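Local coordinates for protein cellulose 1,4-beta-cellobiosidase (Clostridium thermocellum, PDB 3ZQX) that probably binds cellulose, serving as the family 3b carbohydrate-binding module of a cellulosomal cellobiohydrolase, an enzyme class that releases cellobiose from cellulose, at residues L40-T45 with F99-A104; G21-V26 with L79-K84. The protein carries 1 engineered substitution. All coordinates share one frame; numbering follows the deposited sequence.

Contact 1: residues L40-T45 with F99-A104; sequences LRYYFT and FVIRYA. With CA (calcium ion), chain B.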
ATOM      1  N   LEU A  40      -4.956   3.333   2.958  1.00  7.45           N
ATOM      2  CA  LEU A  40      -3.795   3.356   2.070  1.00  7.28           C
ATOM      3  C   LEU A  40      -4.163   2.717   0.733  1.00  7.01           C
ATOM      4  O   LEU A  40      -4.870   1.707   0.707  1.00  7.25           O
ATOM      5  CB  LEU A  40      -2.637   2.585   2.723  1.00  7.81           C
ATOM      6  CG  LEU A  40      -1.343   2.391   1.922  1.00  8.61           C
ATOM      7  CD1 LEU A  40      -0.132   2.257   2.844  1.00  9.89           C
ATOM      8  CD2 LEU A  40      -1.430   1.198   0.988  1.00  8.51           C
ATOM      9  N   ARG A  41      -3.690   3.294  -0.377  1.00  6.76           N
ATOM     10  CA  ARG A  41      -3.904   2.675  -1.688  1.00  6.94           C
ATOM     11  C   ARG A  41      -2.623   2.570  -2.501  1.00  6.63           C
ATOM     12  O   ARG A  41      -1.860   3.536  -2.626  1.00  7.62           O
ATOM     13  CB  ARG A  41      -4.976   3.422  -2.491  1.00  7.69           C
ATOM     14  CG  ARG A  41      -6.340   3.333  -1.841  1.00  8.08           C
ATOM     15  CD  ARG A  41      -7.418   4.094  -2.602  1.00  7.44           C
ATOM     16  NE  ARG A  41      -8.700   3.873  -1.931  1.00  8.03           N
ATOM     17  CZ  ARG A  41      -9.822   4.531  -2.198  1.00  8.70           C
ATOM     18  NH1 ARG A  41      -9.835   5.487  -3.111  1.00  9.92           N
ATOM     19  NH2 ARG A  41     -10.931   4.235  -1.529  1.00  9.50           N
ATOM     20  N   TYR A  42      -2.407   1.367  -3.033  1.00  6.91           N
ATOM     21  CA  TYR A  42      -1.326   1.054  -3.959  1.00  7.12           C
ATOM     22  C   TYR A  42      -1.957   0.722  -5.305  1.00  7.04           C
ATOM     23  O   TYR A  42      -2.734  -0.228  -5.417  1.00  6.94           O
ATOM     24  CB  TYR A  42      -0.514  -0.149  -3.433  1.00  7.61           C
ATOM     25  CG  TYR A  42       0.574  -0.632  -4.381  1.00  7.21           C
ATOM     26  CD1 TYR A  42       0.291  -1.528  -5.402  1.00  8.12           C
ATOM     27  CD2 TYR A  42       1.887  -0.181  -4.254  1.00  7.63           C
ATOM     28  CE1 TYR A  42       1.282  -1.962  -6.271  1.00  7.96           C
ATOM     29  CE2 TYR A  42       2.877  -0.599  -5.120  1.00  7.80           C
ATOM     30  CZ  TYR A  42       2.579  -1.492  -6.126  1.00  7.81           C
ATOM     31  OH  TYR A  42       3.591  -1.888  -6.973  1.00  8.35           O
ATOM     32  N   TYR A  43      -1.641   1.532  -6.311  1.00  7.22           N
ATOM     33  CA  TYR A  43      -2.321   1.491  -7.605  1.00  7.70           C
ATOM     34  C   TYR A  43      -1.635   0.555  -8.579  1.00  6.94           C
ATOM     35  O   TYR A  43      -0.429   0.656  -8.809  1.00  7.67           O
ATOM     36  CB  TYR A  43      -2.406   2.910  -8.189  1.00  8.12           C
ATOM     37  CG  TYR A  43      -3.177   3.837  -7.282  1.00  7.85           C
ATOM     38  CD1 TYR A  43      -4.559   3.893  -7.341  1.00  8.35           C
ATOM     39  CD2 TYR A  43      -2.526   4.605  -6.313  1.00  7.98           C
ATOM     40  CE1 TYR A  43      -5.282   4.711  -6.485  1.00  8.32           C
ATOM     41  CE2 TYR A  43      -3.235   5.425  -5.450  1.00  8.35           C
ATOM     42  CZ  TYR A  43      -4.609   5.478  -5.542  1.00  8.05           C
ATOM     43  OH  TYR A  43      -5.293   6.290  -4.669  1.00  8.56           O
ATOM     44  N   PHE A  44      -2.407  -0.375  -9.136  1.00  7.47           N
ATOM     45  CA  PHE A  44      -1.888  -1.291 -10.129  1.00  7.69           C
ATOM     46  C   PHE A  44      -3.019  -1.729 -11.028  1.00  7.38           C
ATOM     47  O   PHE A  44      -4.177  -1.769 -10.607  1.00  7.98           O
ATOM     48  CB  PHE A  44      -1.208  -2.504  -9.460  1.00  8.26           C
ATOM     49  CG  PHE A  44      -2.161  -3.507  -8.850  1.00  8.01           C
ATOM     50  CD1 PHE A  44      -2.730  -3.301  -7.602  1.00  7.52           C
ATOM     51  CD2 PHE A  44      -2.468  -4.675  -9.533  1.00  8.67           C
ATOM     52  CE1 PHE A  44      -3.588  -4.241  -7.048  1.00  7.76           C
ATOM     53  CE2 PHE A  44      -3.334  -5.623  -8.989  1.00  8.54           C
ATOM     54  CZ  PHE A  44      -3.881  -5.409  -7.732  1.00  8.42           C
ATOM     55  N   THR A  45      -2.672  -2.072 -12.260  1.00  8.38           N
ATOM     56  CA  THR A  45      -3.653  -2.550 -13.219  1.00  9.33           C
ATOM     57  C   THR A  45      -3.705  -4.066 -13.174  1.00  8.50           C
ATOM     58  O   THR A  45      -2.669  -4.740 -13.218  1.00  9.36           O
ATOM     59  CB  THR A  45      -3.298  -2.106 -14.640  1.00  9.43           C
ATOM     60  OG1 THR A  45      -1.924  -2.407 -14.888  1.00  9.85           O
ATOM     61  CG2 THR A  45      -3.540  -0.609 -14.819  1.00 10.55           C
ATOM     62  N   PHE A  99       4.147  -6.459   1.902  1.00  9.83           N
ATOM     63  CA  PHE A  99       2.988  -6.788   1.092  1.00  9.59           C
ATOM     64  C   PHE A  99       3.337  -7.630  -0.104  1.00  8.66           C
ATOM     65  O   PHE A  99       4.369  -7.417  -0.756  1.00  9.50           O
ATOM     66  CB  PHE A  99       2.183  -5.535   0.671  1.00 10.67           C
ATOM     67  CG  PHE A  99       2.832  -4.673  -0.391  1.00  9.07           C
ATOM     68  CD1 PHE A  99       3.808  -3.740  -0.064  1.00  9.42           C
ATOM     69  CD2 PHE A  99       2.403  -4.752  -1.714  1.00 11.04           C
ATOM     70  CE1 PHE A  99       4.372  -2.937  -1.042  1.00 12.47           C
ATOM     71  CE2 PHE A  99       2.954  -3.941  -2.689  1.00 13.02           C
ATOM     72  CZ  PHE A  99       3.938  -3.036  -2.355  1.00 12.49           C
ATOM     73  N   VAL A 100       2.452  -8.587  -0.371  1.00  8.63           N
ATOM     74  CA  VAL A 100       2.431  -9.363  -1.596  1.00  8.34           C
ATOM     75  C   VAL A 100       1.017  -9.286  -2.157  1.00  8.44           C
ATOM     76  O   VAL A 100       0.033  -9.398  -1.401  1.00  9.09           O
ATOM     77  CB  VAL A 100       2.788 -10.833  -1.321  1.00 10.32           C
ATOM     78  CG1 VAL A 100       2.348 -11.736  -2.470  1.00 10.73           C
ATOM     79  CG2 VAL A 100       4.284 -10.971  -1.059  1.00 12.05           C
ATOM     80  N   ILE A 101       0.916  -9.077  -3.469  1.00  8.14           N
ATOM     81  CA  ILE A 101      -0.358  -9.184  -4.169  1.00  8.76           C
ATOM     82  C   ILE A 101      -0.211 -10.275  -5.212  1.00  8.27           C
ATOM     83  O   ILE A 101       0.692 -10.228  -6.063  1.00  8.61           O
ATOM     84  CB  ILE A 101      -0.750  -7.874  -4.884  1.00  8.29           C
ATOM     85  CG1 ILE A 101      -0.817  -6.704  -3.902  1.00  9.22           C
ATOM     86  CG2 ILE A 101      -2.077  -8.048  -5.622  1.00  9.79           C
ATOM     87  CD1 ILE A 101      -0.762  -5.353  -4.573  1.00  9.35           C
ATOM     88  N   ARG A 102      -1.071 -11.280  -5.140  1.00  8.92           N
ATOM     89  CA  ARG A 102      -1.008 -12.396  -6.069  1.00  9.65           C
ATOM     90  C   ARG A 102      -2.405 -12.805  -6.485  1.00  9.33           C
ATOM     91  O   ARG A 102      -3.387 -12.311  -5.941  1.00 10.01           O
ATOM     92  CB  ARG A 102      -0.251 -13.570  -5.460  1.00 12.03           C
ATOM     93  CG  ARG A 102      -0.889 -14.192  -4.258  1.00 13.73           C
ATOM     94  CD  ARG A 102       0.114 -15.226  -3.768  1.00 23.94           C
ATOM     95  NE  ARG A 102      -0.266 -15.892  -2.535  1.00 28.38           N
ATOM     96  CZ  ARG A 102       0.576 -16.161  -1.542  1.00 20.66           C
ATOM     97  NH1 ARG A 102       1.860 -15.809  -1.615  1.00 20.07           N
ATOM     98  NH2 ARG A 102       0.128 -16.779  -0.465  1.00 23.60           N
ATOM     99  N   TYR A 103      -2.491 -13.667  -7.485  1.00 10.02           N
ATOM    100  CA  TYR A 103      -3.759 -14.253  -7.894  1.00 10.34           C
ATOM    101  C   TYR A 103      -3.975 -15.630  -7.279  1.00 10.73           C
ATOM    102  O   TYR A 103      -3.025 -16.394  -7.095  1.00 12.17           O
ATOM    103  CB  TYR A 103      -3.796 -14.386  -9.408  1.00 10.59           C
ATOM    104  CG  TYR A 103      -3.919 -13.079 -10.146  1.00 10.11           C
ATOM    105  CD1 TYR A 103      -5.151 -12.473 -10.299  1.00 11.20           C
ATOM    106  CD2 TYR A 103      -2.806 -12.453 -10.695  1.00 10.26           C
ATOM    107  CE1 TYR A 103      -5.282 -11.282 -10.982  1.00 10.59           C
ATOM    108  CE2 TYR A 103      -2.925 -11.259 -11.383  1.00 10.76           C
ATOM    109  CZ  TYR A 103      -4.164 -10.676 -11.521  1.00 10.28           C
ATOM    110  OH  TYR A 103      -4.329  -9.494 -12.206  1.00 11.73           O
ATOM    111  N   ALA A 104      -5.229 -15.962  -6.975  1.00 11.65           N
ATOM    112  CA  ALA A 104      -5.559 -17.292  -6.471  1.00 14.33           C
ATOM    113  C   ALA A 104      -5.071 -18.396  -7.401  1.00 14.26           C
ATOM    114  O   ALA A 104      -4.714 -19.479  -6.945  1.00 16.62           O
ATOM    115  CB  ALA A 104      -7.060 -17.420  -6.251  1.00 15.16           C
TER
HETATM  116 CA    CA B1146      -0.513  -4.477 -14.277  1.00  8.84          CA
HETATM  117  O   HOH W   1      -2.143  -8.102 -12.676  1.00 11.77           O
HETATM  118  O   HOH W   2       0.114  -5.756 -12.200  1.00  9.60           O
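The F99 ring turns its edge to one face of Y42 in a T-shaped (edge-to-face) pair, with centroids 5.1 Å apart and planes at 56°, well short of perpendicular. F99 CE2 sits over the middle of the Y42 ring, while F99 CZ comes nearest, 3.8 Å from Y42 CE2. Y42 can offer this face because its CG lies anti to the backbone N (chi1 175°), which carries the ring across the interior from its strand. I101 touches two aromatic rings: its CD1 lies 4.1 Å from Y42 CD1 and 3.9 Å from F44 CE1, and its other branch, CG2, comes within 3.8 Å of F44 CZ. F44 and I101 reach for each other from opposite directions, and no direct hydrogen bond joins the two segments.

Beyond F44 the contact turns polar. T45 grips the calcium ion through both its backbone O, at 2.4 Å, and its side-chain OG1; E47, D110, N113, D114 and water 2 complete the site. Y103 OH reaches this end through water 1, at 2.6 Å and in the plane of the tyrosine ring; the water donates only a weak, long bond to T45 O.

This is packing between the two sheets of the β-sandwich of a family 3 module. I19 and F23 of strand 15-27 cover Y42, F54 of strand 52-55 flanks F99, and strand 78-83 bonds to the backbone of L40 and Y42.

Contact 2: residues G21-V26 with L79-K84; sequences GKFNIV and LQLEFK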
ATOM      1  N   GLY A  21       6.630  -5.719  -1.965  1.00  8.84           N
ATOM      2  CA  GLY A  21       7.379  -4.588  -1.471  1.00  9.54           C
ATOM      3  C   GLY A  21       7.060  -4.378  -0.014  1.00  9.04           C
ATOM      4  O   GLY A  21       6.588  -5.299   0.662  1.00  9.14           O
ATOM      5  N   LYS A  22       7.373  -3.190   0.489  1.00  8.41           N
ATOM      6  CA  LYS A  22       7.017  -2.830   1.850  1.00  8.93           C
ATOM      7  C   LYS A  22       6.514  -1.407   1.891  1.00  8.30           C
ATOM      8  O   LYS A  22       6.942  -0.564   1.101  1.00  9.20           O
ATOM      9  CB  LYS A  22       8.214  -2.953   2.799  1.00  9.09           C
ATOM     10  CG  LYS A  22       8.932  -4.294   2.761  1.00 10.50           C
ATOM     11  CD  LYS A  22      10.020  -4.381   3.823  1.00 11.22           C
ATOM     12  CE  LYS A  22      10.750  -5.711   3.751  1.00 13.46           C
ATOM     13  NZ  LYS A  22      11.704  -5.867   4.887  1.00 14.25           N
ATOM     14  N   PHE A  23       5.624  -1.153   2.847  1.00  8.42           N
ATOM     15  CA  PHE A  23       5.186   0.195   3.186  1.00  8.88           C
ATOM     16  C   PHE A  23       5.627   0.527   4.608  1.00  8.84           C
ATOM     17  O   PHE A  23       5.940  -0.359   5.400  1.00  9.48           O
ATOM     18  CB  PHE A  23       3.656   0.339   3.170  1.00  9.03           C
ATOM     19  CG  PHE A  23       2.991  -0.132   1.908  1.00  8.69           C
ATOM     20  CD1 PHE A  23       3.307   0.423   0.681  1.00  9.84           C
ATOM     21  CD2 PHE A  23       2.013  -1.112   1.956  1.00  9.29           C
ATOM     22  CE1 PHE A  23       2.671  -0.014  -0.479  1.00 10.33           C
ATOM     23  CE2 PHE A  23       1.378  -1.550   0.808  1.00  9.96           C
ATOM     24  CZ  PHE A  23       1.706  -0.996  -0.409  1.00 10.28           C
ATOM     25  N   ASN A  24       5.687   1.816   4.916  1.00  8.95           N
ATOM     26  CA  ASN A  24       5.826   2.270   6.290  1.00  9.47           C
ATOM     27  C   ASN A  24       4.985   3.523   6.405  1.00  9.38           C
ATOM     28  O   ASN A  24       5.197   4.457   5.632  1.00 10.91           O
ATOM     29  CB  ASN A  24       7.300   2.570   6.575  1.00 10.12           C
ATOM     30  CG  ASN A  24       7.552   3.044   7.987  1.00 10.78           C
ATOM     31  OD1 ASN A  24       6.829   2.681   8.920  1.00 12.33           O
ATOM     32  ND2 ASN A  24       8.587   3.867   8.155  1.00 12.48           N
ATOM     33  N   ILE A  25       4.059   3.570   7.361  1.00  8.80           N
ATOM     34  CA  ILE A  25       3.251   4.764   7.561  1.00  9.08           C
ATOM     35  C   ILE A  25       3.824   5.536   8.735  1.00  9.10           C
ATOM     36  O   ILE A  25       3.926   5.010   9.839  1.00 10.04           O
ATOM     37  CB  ILE A  25       1.768   4.430   7.805  1.00  9.00           C
ATOM     38  CG1 ILE A  25       1.180   3.731   6.574  1.00 10.13           C
ATOM     39  CG2 ILE A  25       0.990   5.703   8.135  1.00 10.45           C
ATOM     40  CD1 ILE A  25      -0.201   3.161   6.801  1.00 11.89           C
ATOM     41  N   VAL A  26       4.213   6.782   8.481  1.00  8.82           N
ATOM     42  CA  VAL A  26       4.891   7.603   9.480  1.00  8.94           C
ATOM     43  C   VAL A  26       4.000   8.779   9.833  1.00  8.87           C
ATOM     44  O   VAL A  26       3.524   9.480   8.941  1.00  9.74           O
ATOM     45  CB  VAL A  26       6.237   8.123   8.937  1.00 10.60           C
ATOM     46  CG1 VAL A  26       6.947   8.942   9.997  1.00 12.58           C
ATOM     47  CG2 VAL A  26       7.120   6.963   8.476  1.00 11.62           C
ATOM     48  N   LEU A  79      -4.902  -1.958  -4.736  1.00  6.93           N
ATOM     49  CA  LEU A  79      -4.968  -2.559  -3.414  1.00  7.02           C
ATOM     50  C   LEU A  79      -5.270  -1.457  -2.405  1.00  6.52           C
ATOM     51  O   LEU A  79      -4.621  -0.407  -2.410  1.00  7.44           O
ATOM     52  CB  LEU A  79      -3.604  -3.150  -3.037  1.00  7.36           C
ATOM     53  CG  LEU A  79      -3.413  -3.518  -1.562  1.00  7.67           C
ATOM     54  CD1 LEU A  79      -4.251  -4.730  -1.171  1.00  9.04           C
ATOM     55  CD2 LEU A  79      -1.940  -3.736  -1.241  1.00  9.16           C
ATOM     56  N   GLN A  80      -6.234  -1.712  -1.523  1.00  6.98           N
ATOM     57  CA  GLN A  80      -6.526  -0.841  -0.405  1.00  6.91           C
ATOM     58  C   GLN A  80      -6.186  -1.556   0.894  1.00  7.06           C
ATOM     59  O   GLN A  80      -6.531  -2.725   1.093  1.00  8.18           O
ATOM     60  CB  GLN A  80      -8.011  -0.465  -0.403  1.00  7.63           C
ATOM     61  CG  GLN A  80      -8.451   0.305   0.829  1.00  8.42           C
ATOM     62  CD  GLN A  80      -9.760   1.020   0.591  1.00  8.17           C
ATOM     63  OE1 GLN A  80      -9.854   1.853  -0.299  1.00  8.63           O
ATOM     64  NE2 GLN A  80     -10.793   0.674   1.359  1.00  9.13           N
ATOM     65  N   LEU A  81      -5.490  -0.853   1.778  1.00  7.20           N
ATOM     66  CA  LEU A  81      -5.327  -1.326   3.143  0.76  8.01           C
ATOM     67  C   LEU A  81      -6.053  -0.419   4.097  1.00  8.42           C
ATOM     68  O   LEU A  81      -5.856   0.807   4.101  1.00  9.40           O
ATOM     69  CB  LEU A  81      -3.865  -1.394   3.568  0.76  9.87           C
ATOM     70  CG  LEU A  81      -3.023  -2.423   2.836  0.76 10.41           C
ATOM     71  CD1 LEU A  81      -1.609  -2.402   3.379  0.76 11.32           C
ATOM     72  CD2 LEU A  81      -3.645  -3.815   2.965  0.76 10.97           C
ATOM     73  N   GLU A  82      -6.911  -1.044   4.885  1.00  8.89           N
ATOM     74  CA  GLU A  82      -7.504  -0.434   6.054  1.00  9.34           C
ATOM     75  C   GLU A  82      -6.970  -1.200   7.263  1.00  8.87           C
ATOM     76  O   GLU A  82      -6.198  -2.148   7.119  1.00  9.32           O
ATOM     77  CB  GLU A  82      -9.028  -0.461   5.963  1.00  9.80           C
ATOM     78  CG  GLU A  82      -9.540   0.537   4.938  1.00 10.63           C
ATOM     79  CD  GLU A  82     -10.997   0.372   4.622  1.00 12.94           C
ATOM     80  OE1 GLU A  82     -11.348  -0.653   4.008  1.00 13.44           O
ATOM     81  OE2 GLU A  82     -11.794   1.266   4.981  1.00 15.14           O
ATOM     82  N   PHE A  83      -7.368  -0.771   8.454  1.00  8.89           N
ATOM     83  CA  PHE A  83      -6.761  -1.255   9.680  1.00  8.66           C
ATOM     84  C   PHE A  83      -7.799  -1.372  10.769  1.00  8.87           C
ATOM     85  O   PHE A  83      -8.786  -0.649  10.795  1.00  9.87           O
ATOM     86  CB  PHE A  83      -5.679  -0.276  10.163  1.00  9.26           C
ATOM     87  CG  PHE A  83      -4.626   0.003   9.126  1.00  9.66           C
ATOM     88  CD1 PHE A  83      -4.816   1.001   8.183  1.00  9.63           C
ATOM     89  CD2 PHE A  83      -3.459  -0.738   9.081  1.00 10.43           C
ATOM     90  CE1 PHE A  83      -3.863   1.238   7.197  1.00 10.31           C
ATOM     91  CE2 PHE A  83      -2.498  -0.502   8.104  1.00 11.42           C
ATOM     92  CZ  PHE A  83      -2.703   0.488   7.167  1.00 11.49           C
ATOM     93  N   LYS A  84      -7.549  -2.287  11.692  1.00  9.78           N
ATOM     94  CA  LYS A  84      -8.279  -2.327  12.952  1.00 10.16           C
ATOM     95  C   LYS A  84      -7.809  -1.171  13.832  1.00  9.70           C
ATOM     96  O   LYS A  84      -6.964  -0.366  13.408  1.00  9.76           O
ATOM     97  CB  LYS A  84      -8.063  -3.674  13.630  1.00 11.34           C
ATOM     98  CG  LYS A  84      -8.665  -4.825  12.837  1.00 12.95           C
ATOM     99  CD  LYS A  84      -8.578  -6.141  13.576  1.00 16.40           C
ATOM    100  CE  LYS A  84      -9.129  -7.276  12.722  1.00 21.29           C
ATOM    101  NZ  LYS A  84      -8.863  -8.601  13.353  1.00 27.10           N
TER
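F23 and F83 bring the flat groups to this contact, each meeting aliphatic tips from the facing segment inside the β-sandwich core characteristic of family 3 carbohydrate-binding modules. At the edge of F23, near the ring plane, lies L79 CD2, 4.5 Å from F23 CE2, while L81 CD1, in the one of two L81 conformers described, approaches the same CE2 obliquely at 4.0 Å. The F23 ring is also stacked with F99, its neighbour in the same sheet. F83 receives I25 CD1 obliquely, and L66 of the adjacent strand 66-71 and L35 of a loop also touch F83.

Segments 21-26 and 79-83, parts of strands 15-27 and 78-83, belong to facing sheets; the segment axes stay 12.0 Å apart at closest and cross at -45°, so side chains alone bridge the space. F23 and I25 point inward from one strand, L79, L81 and F83 from the other, giving a wholly apolar, buried contact with no hydrogen bond across it. I25 and F83 come from opposite directions: I25 extends CG1 anti to its carbonyl carbon, and chi2 near 170° then extends CD1 to 3.7 Å from F83 CZ.

F54 of strand 52-55 touches both L79 and L81, and L40 and Y42 of strand 38-43 pack on F23. On the other side of strand 78-83, turned from the core, Q80 OE1 accepts from R41 NE. Q80 NE2 in turn gives a weak hydrogen bond to E82 OE1, 3.0 Å long and bent to 144° at the hydrogen.

In the fold
From the N terminus, segment 21-26 comes first, then 40-45, then 79-84, which closes contact 2 over 52 intervening residues; 99-104 finally closes contact 1 over 53. The segments alternate, so the two closures cross instead of nesting. Each contact spans the β-sandwich: strands 15-27 and 97-103 pair antiparallel in one sheet, strands 38-43 and 78-83 in the other. The contacts therefore meet within both sheets, their centres about 11 Å apart. L40 O probably accepts a hydrogen bond from L81 N at 2.8 Å in one sheet, and F99 CE1 packs 3.4 Å from K22 N in the other. Contact 1 extends the shared core toward the calcium site.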